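Local structure of glucose-6-phosphate 1-dehydrogenase (7E6I) at residues F26-G31 against S417-A422; P63-P68 against E79-V84; R257-D262 against R267-K272. The protein catalyses the NADP(+)-dependent oxidation of glucose 6-phosphate to 6-phosphogluconolactone, the first step of the oxidative pentose phosphate pathway. One frame throughout, in Å; residues are numbered along the deposited sequence.

Overall arrangement
Interactions 1 and 2 lie side by side, their centres 12 Å apart, and share helix 19-34 as a common wall. Phe30, on the face of that helix turned from interaction 1, makes the join: its CD2 lies 3.5 Å from CB of Leu65. Interaction 1 couples the NADP-binding Rossmann domain to the C-terminal domain, whereas interaction 2 stays within the former. Interaction 3 belongs to the C-terminal domain and stands apart, with nearest atoms about 10 Å from interaction 1 and about 25 Å from interaction 2. None of the three touches the bound glucose 6-phosphate; the side chain of Ala28 in interaction 1 is about 13 Å from it.

Interaction 1. Residues F26-G31 against S417-A422; sequences FPALFG and SLIRDA
Ile419 reaches out from helix 414-423 and sets its two branches against consecutive residues of helix 19-34, Ala28 and Leu29. Helix 19-34 is the first helix of the Rossmann fold; it follows strand 10-14, and the segment Gly15-Lys22, which by similarity binds NADP(+), spans the turn between them and the first residues of the helix. Helix 414-423 belongs to the C-terminal domain, so this small buried contact bridges the two domains across 386 residues of sequence. The nearest CA atoms of the two segments, those of Leu29 and Ile419, are 7.7 Å apart, and one isoleucine spans the interval.

The longer branch of Ile419 turns to Ala28. With CG1 beside the backbone N and CD1 stretched on in an extended chain (chi2 170°), the terminal methyl comes in obliquely, CD1 of Ile419 to CB of Ala28 4.1 Å. Ala28 points its CB toward the partner helix, and its small size probably leaves the ethyl arm of the isoleucine room beside helix 19-34. The shorter branch, CG2, turns to Leu29. That leucine leaves its helix at a slant, and only its outer part bends round to the interface, presenting CD2 while CD1 points elsewhere.

Around this core, Leu29 also rests on Ile11 and Ile13 of strand 10-14, and Ile419 on Leu32 one turn further along helix 19-34. The first helix is therefore packed between the parallel sheet and helix 414-423. Pro27 lacks an N-H and kinks helix 19-34 just before the contact; beyond it Phe30 N bonds Phe26 O at 2.9 Å. The second branch closes the interface with Ile419 CG2 4.2 Å from Leu29 CD2.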
loop_
_atom_site.group_PDB
_atom_site.type_symbol
_atom_site.label_atom_id
_atom_site.label_comp_id
_atom_site.label_asym_id
_atom_site.label_seq_id
_atom_site.Cartn_x
_atom_site.Cartn_y
_atom_site.Cartn_z
ATOM N N PHE A 26 8.945 -11.472 9.700
ATOM C CA PHE A 26 8.864 -12.631 10.578
ATOM C C PHE A 26 7.589 -12.605 11.415
ATOM O O PHE A 26 6.932 -13.648 11.547
ATOM C CB PHE A 26 10.118 -12.735 11.449
ATOM C CG PHE A 26 11.252 -13.422 10.751
ATOM C CD1 PHE A 26 11.363 -14.805 10.778
ATOM C CD2 PHE A 26 12.166 -12.693 10.001
ATOM C CE1 PHE A 26 12.396 -15.447 10.104
ATOM C CE2 PHE A 26 13.197 -13.325 9.326
ATOM C CZ PHE A 26 13.310 -14.705 9.380
ATOM N N PRO A 27 7.185 -11.461 11.985
ATOM C CA PRO A 27 5.879 -11.448 12.662
ATOM C C PRO A 27 4.727 -11.849 11.750
ATOM O O PRO A 27 3.786 -12.516 12.206
ATOM C CB PRO A 27 5.763 -10.002 13.164
ATOM C CG PRO A 27 7.173 -9.574 13.366
ATOM C CD PRO A 27 7.936 -10.217 12.245
ATOM N N ALA A 28 4.783 -11.485 10.463
ATOM C CA ALA A 28 3.716 -11.885 9.551
ATOM C C ALA A 28 3.759 -13.382 9.285
ATOM O O ALA A 28 2.713 -14.041 9.228
ATOM C CB ALA A 28 3.806 -11.109 8.234
ATOM N N LEU A 29 4.960 -13.930 9.090
ATOM C CA LEU A 29 5.085 -15.372 8.920
ATOM C C LEU A 29 4.517 -16.105 10.122
ATOM O O LEU A 29 3.870 -17.147 9.973
ATOM C CB LEU A 29 6.544 -15.761 8.718
ATOM C CG LEU A 29 7.068 -15.649 7.298
ATOM C CD1 LEU A 29 8.568 -15.898 7.276
ATOM C CD2 LEU A 29 6.347 -16.642 6.434
ATOM N N PHE A 30 4.737 -15.571 11.324
ATOM C CA PHE A 30 4.231 -16.233 12.518
ATOM C C PHE A 30 2.710 -16.182 12.568
ATOM O O PHE A 30 2.055 -17.198 12.828
ATOM C CB PHE A 30 4.823 -15.601 13.774
ATOM C CG PHE A 30 4.159 -16.064 15.032
ATOM C CD1 PHE A 30 4.159 -17.416 15.371
ATOM C CD2 PHE A 30 3.498 -15.163 15.853
ATOM C CE1 PHE A 30 3.529 -17.858 16.524
ATOM C CE2 PHE A 30 2.867 -15.593 17.003
ATOM C CZ PHE A 30 2.883 -16.946 17.344
ATOM N N GLY A 31 2.134 -15.003 12.323
ATOM C CA GLY A 31 0.685 -14.882 12.313
ATOM C C GLY A 31 0.027 -15.881 11.386
ATOM O O GLY A 31 -0.959 -16.522 11.747
ATOM N N SER A 417 -1.538 -11.119 4.885
ATOM C CA SER A 417 -2.361 -11.359 3.710
ATOM C C SER A 417 -1.505 -11.471 2.457
ATOM O O SER A 417 -1.745 -12.333 1.598
ATOM C CB SER A 417 -3.387 -10.229 3.573
ATOM O OG SER A 417 -4.074 -10.278 2.330
ATOM N N LEU A 418 -0.481 -10.620 2.350
ATOM C CA LEU A 418 0.274 -10.529 1.109
ATOM C C LEU A 418 1.205 -11.721 0.932
ATOM O O LEU A 418 1.338 -12.251 -0.178
ATOM C CB LEU A 418 1.054 -9.217 1.074
ATOM C CG LEU A 418 0.203 -8.009 0.678
ATOM C CD1 LEU A 418 0.974 -6.708 0.841
ATOM C CD2 LEU A 418 -0.313 -8.165 -0.738
ATOM N N ILE A 419 1.868 -12.152 2.005
ATOM C CA ILE A 419 2.733 -13.324 1.912
ATOM C C ILE A 419 1.910 -14.556 1.564
ATOM O O ILE A 419 2.287 -15.355 0.692
ATOM C CB ILE A 419 3.518 -13.514 3.224
ATOM C CG1 ILE A 419 4.621 -12.464 3.335
ATOM C CG2 ILE A 419 4.107 -14.914 3.299
ATOM C CD1 ILE A 419 5.282 -12.419 4.688
ATOM N N ARG A 420 0.771 -14.727 2.241
ATOM C CA ARG A 420 -0.178 -15.764 1.861
ATOM C C ARG A 420 -0.446 -15.755 0.360
ATOM O O ARG A 420 -0.312 -16.788 -0.313
ATOM C CB ARG A 420 -1.481 -15.580 2.627
ATOM C CG ARG A 420 -2.505 -16.646 2.296
ATOM C CD ARG A 420 -2.128 -17.918 2.994
ATOM N NE ARG A 420 -2.661 -19.140 2.388
ATOM C CZ ARG A 420 -3.952 -19.440 2.269
ATOM N NH1 ARG A 420 -4.896 -18.601 2.694
ATOM N NH2 ARG A 420 -4.297 -20.593 1.713
ATOM N N ASP A 421 -0.816 -14.585 -0.184
ATOM C CA ASP A 421 -1.155 -14.500 -1.604
ATOM C C ASP A 421 0.016 -14.923 -2.481
ATOM O O ASP A 421 -0.173 -15.578 -3.520
ATOM C CB ASP A 421 -1.584 -13.082 -1.964
ATOM C CG ASP A 421 -2.968 -12.740 -1.461
ATOM O OD1 ASP A 421 -3.600 -13.607 -0.812
ATOM O OD2 ASP A 421 -3.420 -11.596 -1.712
ATOM N N ALA A 422 1.233 -14.534 -2.088
ATOM C CA ALA A 422 2.428 -14.956 -2.809
ATOM C C ALA A 422 2.589 -16.474 -2.758
ATOM O O ALA A 422 2.861 -17.117 -3.781
ATOM C CB ALA A 422 3.654 -14.251 -2.231
#

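Interaction 2. Residues P63-P68 against E79-V84; sequences PFLKKP and EFLSMV
Leu65 supplies the whole reach of the loop toward helix 74-83, and a single methyl, CD1, does the touching. The apolar contacts come first: CD1 lies 3.9 Å from CD2 of Leu81 and 4.0 Å from CD2 of Phe80. Those two helix atoms, Phe80 CD2 and Leu81 CD2, are themselves 3.9 Å apart, so the three carbons form a nearly equilateral triangle with the leucine methyl resting in the notch between ring and branch. The methyl gets there because CD1 is anti to CA (chi2 -164°), the extended arm of the fork. Phe80 sends its CB toward the loop, while Leu81 starts off at a slant and swings only its end inward.

Further apolar and aromatic contacts surround the ring. Val84 CG2 sits 4.1 Å above the plane on one face of Phe80, offset toward the rim, and Phe30 of helix 19-34 meets the same ring with planes at about 55°. Ile44 of strand 43-48 touches it as well.

All this belongs to the beta-alpha-beta crossover linking the neighbouring parallel strands 43-48 and 84-88 of the Rossmann sheet. The chain leaves strand 43-48, passes through helix 54-61 and this loop, then returns along helix 74-83 into edge strand 84-88.

Hydrogen bonding works within and around the two segments rather than between them. Near the end of helix 74-83, Ser82 turns its hydroxyl back on the main chain, OG donating to Glu79 O over 2.9 Å with a C=O...donor angle of 141°. Met83 N to Phe80 O, 2.8 Å, and Val84 N to Leu81 O, 3.0 Å, follow toward the strand. On the loop side, Arg34 NH1 binds the carbonyl of Lys66, tying the loop to helix 19-34; at the other segment, Arg58 NH2 of helix 54-61 bonds Val84 O.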
loop_
_atom_site.group_PDB
_atom_site.type_symbol
_atom_site.label_atom_id
_atom_site.label_comp_id
_atom_site.label_asym_id
_atom_site.label_seq_id
_atom_site.Cartn_x
_atom_site.Cartn_y
_atom_site.Cartn_z
ATOM N N PRO A 63 10.435 -10.767 20.267
ATOM C CA PRO A 63 9.727 -9.625 20.873
ATOM C C PRO A 63 8.676 -9.008 19.984
ATOM O O PRO A 63 7.944 -8.130 20.452
ATOM C CB PRO A 63 10.848 -8.620 21.162
ATOM C CG PRO A 63 12.052 -9.440 21.274
ATOM C CD PRO A 63 11.892 -10.544 20.285
ATOM N N PHE A 64 8.570 -9.424 18.725
ATOM C CA PHE A 64 7.639 -8.802 17.801
ATOM C C PHE A 64 6.550 -9.737 17.321
ATOM O O PHE A 64 5.566 -9.261 16.739
ATOM C CB PHE A 64 8.398 -8.227 16.597
ATOM C CG PHE A 64 9.420 -7.197 16.981
ATOM C CD1 PHE A 64 9.030 -5.920 17.347
ATOM C CD2 PHE A 64 10.768 -7.521 17.020
ATOM C CE1 PHE A 64 9.976 -4.970 17.718
ATOM C CE2 PHE A 64 11.711 -6.585 17.383
ATOM C CZ PHE A 64 11.320 -5.308 17.734
ATOM N N LEU A 65 6.684 -11.037 17.557
ATOM C CA LEU A 65 5.593 -11.951 17.273
ATOM C C LEU A 65 4.378 -11.551 18.102
ATOM O O LEU A 65 4.506 -11.119 19.250
ATOM C CB LEU A 65 6.014 -13.383 17.581
ATOM C CG LEU A 65 7.377 -13.843 17.052
ATOM C CD1 LEU A 65 7.472 -15.363 17.106
ATOM C CD2 LEU A 65 7.659 -13.343 15.632
ATOM N N LYS A 66 3.199 -11.663 17.507
ATOM C CA LYS A 66 1.966 -11.220 18.138
ATOM C C LYS A 66 1.228 -12.419 18.716
ATOM O O LYS A 66 0.986 -13.399 18.006
ATOM C CB LYS A 66 1.083 -10.492 17.129
ATOM C CG LYS A 66 0.904 -9.020 17.417
ATOM C CD LYS A 66 2.026 -8.220 16.821
ATOM C CE LYS A 66 2.252 -6.947 17.620
ATOM N NZ LYS A 66 3.326 -6.096 17.034
ATOM N N LYS A 67 0.887 -12.347 20.005
ATOM C CA LYS A 67 0.088 -13.376 20.669
ATOM C C LYS A 67 -1.280 -12.795 21.000
ATOM O O LYS A 67 -1.472 -12.217 22.082
ATOM C CB LYS A 67 0.765 -13.902 21.940
ATOM C CG LYS A 67 2.241 -14.251 21.820
ATOM C CD LYS A 67 3.028 -13.609 22.957
ATOM C CE LYS A 67 3.162 -14.522 24.169
ATOM N NZ LYS A 67 3.970 -13.879 25.256
ATOM N N PRO A 68 -2.264 -12.914 20.107
ATOM C CA PRO A 68 -3.607 -12.425 20.443
ATOM C C PRO A 68 -4.299 -13.272 21.497
ATOM O O PRO A 68 -5.190 -12.763 22.187
ATOM C CB PRO A 68 -4.345 -12.480 19.102
ATOM C CG PRO A 68 -3.660 -13.573 18.346
ATOM C CD PRO A 68 -2.223 -13.580 18.793
ATOM N N GLU A 79 7.137 -23.357 18.650
ATOM C CA GLU A 79 7.017 -24.160 17.437
ATOM C C GLU A 79 7.567 -23.407 16.232
ATOM O O GLU A 79 8.412 -23.920 15.489
ATOM C CB GLU A 79 5.554 -24.516 17.205
ATOM C CG GLU A 79 5.133 -25.869 17.674
ATOM C CD GLU A 79 3.650 -26.070 17.494
ATOM O OE1 GLU A 79 2.882 -25.185 17.929
ATOM O OE2 GLU A 79 3.252 -27.097 16.903
ATOM N N PHE A 80 7.097 -22.171 16.042
ATOM C CA PHE A 80 7.491 -21.371 14.888
ATOM C C PHE A 80 8.992 -21.086 14.890
ATOM O O PHE A 80 9.672 -21.275 13.873
ATOM C CB PHE A 80 6.692 -20.069 14.882
ATOM C CG PHE A 80 7.111 -19.104 13.820
ATOM C CD1 PHE A 80 6.791 -19.335 12.491
ATOM C CD2 PHE A 80 7.829 -17.965 14.147
ATOM C CE1 PHE A 80 7.176 -18.449 11.511
ATOM C CE2 PHE A 80 8.215 -17.072 13.166
ATOM C CZ PHE A 80 7.889 -17.314 11.847
ATOM N N LEU A 81 9.523 -20.615 16.025
ATOM C CA LEU A 81 10.946 -20.296 16.109
ATOM C C LEU A 81 11.802 -21.495 15.730
ATOM O O LEU A 81 12.854 -21.346 15.101
ATOM C CB LEU A 81 11.291 -19.806 17.517
ATOM C CG LEU A 81 10.637 -18.479 17.916
ATOM C CD1 LEU A 81 11.282 -17.873 19.155
ATOM C CD2 LEU A 81 10.724 -17.504 16.767
ATOM N N SER A 82 11.349 -22.699 16.074
ATOM C CA SER A 82 12.099 -23.900 15.734
ATOM C C SER A 82 12.153 -24.156 14.232
ATOM O O SER A 82 13.021 -24.907 13.780
ATOM C CB SER A 82 11.496 -25.111 16.443
ATOM O OG SER A 82 10.653 -25.834 15.566
ATOM N N MET A 83 11.251 -23.568 13.448
ATOM C CA MET A 83 11.324 -23.674 11.993
ATOM C C MET A 83 12.253 -22.644 11.369
ATOM O O MET A 83 12.549 -22.738 10.174
ATOM C CB MET A 83 9.927 -23.536 11.385
ATOM C CG MET A 83 8.831 -23.981 12.319
ATOM S SD MET A 83 7.170 -23.698 11.667
ATOM C CE MET A 83 7.296 -24.404 10.037
ATOM N N VAL A 84 12.723 -21.683 12.152
ATOM C CA VAL A 84 13.520 -20.566 11.667
ATOM C C VAL A 84 14.986 -20.859 11.929
ATOM O O VAL A 84 15.354 -21.326 13.016
ATOM C CB VAL A 84 13.093 -19.263 12.362
ATOM C CG1 VAL A 84 14.141 -18.202 12.184
ATOM C CG2 VAL A 84 11.752 -18.810 11.837
#

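Interaction 3. Residues R257-D262 against R267-K272; sequences RPVSFD and RDEKVK
Glu269 meets the loop mainly through its carbon chain, even though it carries a carboxylate. Folded back at chi2 (-54°), it lays CG over the backbone of Pro258, 3.8 Å from CA. CG also lies 3.9 Å from Arg257 O, and CD and OE2 of Glu269 are both 4.0 Å from that oxygen, the carboxylate passing beside the carbonyl and not bonded to it. Beyond it Val259 crosses the glutamate at about a right angle and brings CG1 to 4.0 Å from OE2. An alanine here would lack CG and the carboxylate, and would probably open a gap beside the Pro258 backbone and leave the Val259 methyl without its glutamate neighbour.

The loop is shaped by its own bonds. Ser260 OG accepts from Asp262 N (2.9 Å, 155°) in an ST turn, and Asp262, the N-cap of helix 263-276, uses OD1 to cap Glu264 N. The contact sits at the surface, where the loop leaving helix 236-254 doubles back along helix 263-276, whose Lys270 reaches both Gln248 of helix 236-254 and Glu435 of helix 433-451.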
loop_
_atom_site.group_PDB
_atom_site.type_symbol
_atom_site.label_atom_id
_atom_site.label_comp_id
_atom_site.label_asym_id
_atom_site.label_seq_id
_atom_site.Cartn_x
_atom_site.Cartn_y
_atom_site.Cartn_z
ATOM N N ARG A 257 -14.475 -3.306 -14.794
ATOM C CA ARG A 257 -14.597 -4.628 -14.192
ATOM C C ARG A 257 -13.659 -5.600 -14.896
ATOM O O ARG A 257 -13.630 -5.643 -16.127
ATOM C CB ARG A 257 -16.050 -5.117 -14.284
ATOM C CG ARG A 257 -16.292 -6.563 -13.833
ATOM C CD ARG A 257 -17.624 -7.120 -14.371
ATOM N NE ARG A 257 -18.731 -6.306 -13.892
ATOM C CZ ARG A 257 -19.417 -6.555 -12.776
ATOM N NH1 ARG A 257 -19.125 -7.632 -12.041
ATOM N NH2 ARG A 257 -20.403 -5.732 -12.396
ATOM N N PRO A 258 -12.867 -6.369 -14.169
ATOM C CA PRO A 258 -12.058 -7.399 -14.834
ATOM C C PRO A 258 -12.967 -8.386 -15.553
ATOM O O PRO A 258 -13.991 -8.821 -15.017
ATOM C CB PRO A 258 -11.270 -8.050 -13.689
ATOM C CG PRO A 258 -11.549 -7.246 -12.442
ATOM C CD PRO A 258 -12.662 -6.289 -12.710
ATOM N N VAL A 259 -12.624 -8.705 -16.802
ATOM C CA VAL A 259 -13.559 -9.510 -17.583
ATOM C C VAL A 259 -13.320 -10.999 -17.393
ATOM O O VAL A 259 -14.203 -11.800 -17.722
ATOM C CB VAL A 259 -13.562 -9.099 -19.077
ATOM C CG1 VAL A 259 -12.718 -7.848 -19.304
ATOM C CG2 VAL A 259 -13.109 -10.216 -19.963
ATOM N N SER A 260 -12.198 -11.398 -16.805
ATOM C CA SER A 260 -11.971 -12.803 -16.509
ATOM C C SER A 260 -11.625 -12.932 -15.032
ATOM O O SER A 260 -11.567 -11.935 -14.311
ATOM C CB SER A 260 -10.873 -13.390 -17.404
ATOM O OG SER A 260 -9.665 -13.537 -16.692
ATOM N N PHE A 261 -11.400 -14.166 -14.571
ATOM C CA PHE A 261 -11.005 -14.414 -13.186
ATOM C C PHE A 261 -9.504 -14.536 -13.015
ATOM O O PHE A 261 -9.036 -14.693 -11.886
ATOM C CB PHE A 261 -11.695 -15.668 -12.625
ATOM C CG PHE A 261 -13.158 -15.462 -12.343
ATOM C CD1 PHE A 261 -14.105 -15.651 -13.341
ATOM C CD2 PHE A 261 -13.588 -15.032 -11.095
ATOM C CE1 PHE A 261 -15.456 -15.435 -13.096
ATOM C CE2 PHE A 261 -14.949 -14.807 -10.840
ATOM C CZ PHE A 261 -15.879 -15.010 -11.840
ATOM N N ASP A 262 -8.746 -14.439 -14.093
ATOM C CA ASP A 262 -7.297 -14.392 -13.993
ATOM C C ASP A 262 -6.863 -13.174 -13.179
ATOM O O ASP A 262 -7.379 -12.070 -13.397
ATOM C CB ASP A 262 -6.700 -14.332 -15.393
ATOM C CG ASP A 262 -5.234 -14.673 -15.419
ATOM O OD1 ASP A 262 -4.477 -14.228 -14.527
ATOM O OD2 ASP A 262 -4.834 -15.394 -16.352
ATOM N N ARG A 267 -5.115 -6.783 -13.004
ATOM C CA ARG A 267 -3.999 -5.892 -13.256
ATOM C C ARG A 267 -4.156 -5.177 -14.597
ATOM O O ARG A 267 -3.865 -3.983 -14.696
ATOM C CB ARG A 267 -2.705 -6.688 -13.143
ATOM C CG ARG A 267 -2.041 -6.444 -11.809
ATOM C CD ARG A 267 -1.398 -7.630 -11.146
ATOM N NE ARG A 267 -0.416 -8.322 -11.966
ATOM C CZ ARG A 267 0.871 -8.484 -11.652
ATOM N NH1 ARG A 267 1.387 -7.968 -10.541
ATOM N NH2 ARG A 267 1.655 -9.174 -12.471
ATOM N N ASP A 268 -4.680 -5.861 -15.616
ATOM C CA ASP A 268 -4.940 -5.211 -16.899
ATOM C C ASP A 268 -5.868 -4.015 -16.741
ATOM O O ASP A 268 -5.694 -2.991 -17.417
ATOM C CB ASP A 268 -5.575 -6.196 -17.888
ATOM C CG ASP A 268 -4.597 -7.236 -18.424
ATOM O OD1 ASP A 268 -3.362 -7.040 -18.345
ATOM O OD2 ASP A 268 -5.090 -8.267 -18.927
ATOM N N GLU A 269 -6.891 -4.133 -15.887
ATOM C CA GLU A 269 -7.824 -3.020 -15.753
ATOM C C GLU A 269 -7.202 -1.865 -14.973
ATOM O O GLU A 269 -7.493 -0.697 -15.264
ATOM C CB GLU A 269 -9.116 -3.486 -15.090
ATOM C CG GLU A 269 -9.907 -4.512 -15.904
ATOM C CD GLU A 269 -10.213 -4.066 -17.334
ATOM O OE1 GLU A 269 -10.440 -2.859 -17.565
ATOM O OE2 GLU A 269 -10.250 -4.926 -18.235
ATOM N N LYS A 270 -6.334 -2.164 -14.000
ATOM C CA LYS A 270 -5.624 -1.098 -13.307
ATOM C C LYS A 270 -4.715 -0.331 -14.274
ATOM O O LYS A 270 -4.770 0.906 -14.346
ATOM C CB LYS A 270 -4.842 -1.675 -12.134
ATOM C CG LYS A 270 -5.740 -2.219 -11.037
ATOM C CD LYS A 270 -4.953 -3.071 -10.061
ATOM C CE LYS A 270 -4.303 -2.222 -9.003
ATOM N NZ LYS A 270 -3.321 -2.933 -8.126
ATOM N N VAL A 271 -3.912 -1.055 -15.060
ATOM C CA VAL A 271 -3.076 -0.414 -16.067
ATOM C C VAL A 271 -3.937 0.393 -17.027
ATOM O O VAL A 271 -3.604 1.532 -17.380
ATOM C CB VAL A 271 -2.226 -1.465 -16.811
ATOM C CG1 VAL A 271 -1.440 -0.803 -17.943
ATOM C CG2 VAL A 271 -1.276 -2.179 -15.841
ATOM N N LYS A 272 -5.069 -0.171 -17.441
ATOM C CA LYS A 272 -5.932 0.494 -18.412
ATOM C C LYS A 272 -6.430 1.840 -17.901
ATOM O O LYS A 272 -6.441 2.824 -18.645
ATOM C CB LYS A 272 -7.122 -0.397 -18.782
ATOM C CG LYS A 272 -7.978 0.242 -19.875
ATOM C CD LYS A 272 -8.911 -0.742 -20.528
ATOM C CE LYS A 272 -10.236 -0.089 -20.877
ATOM N NZ LYS A 272 -11.048 -0.939 -21.802
#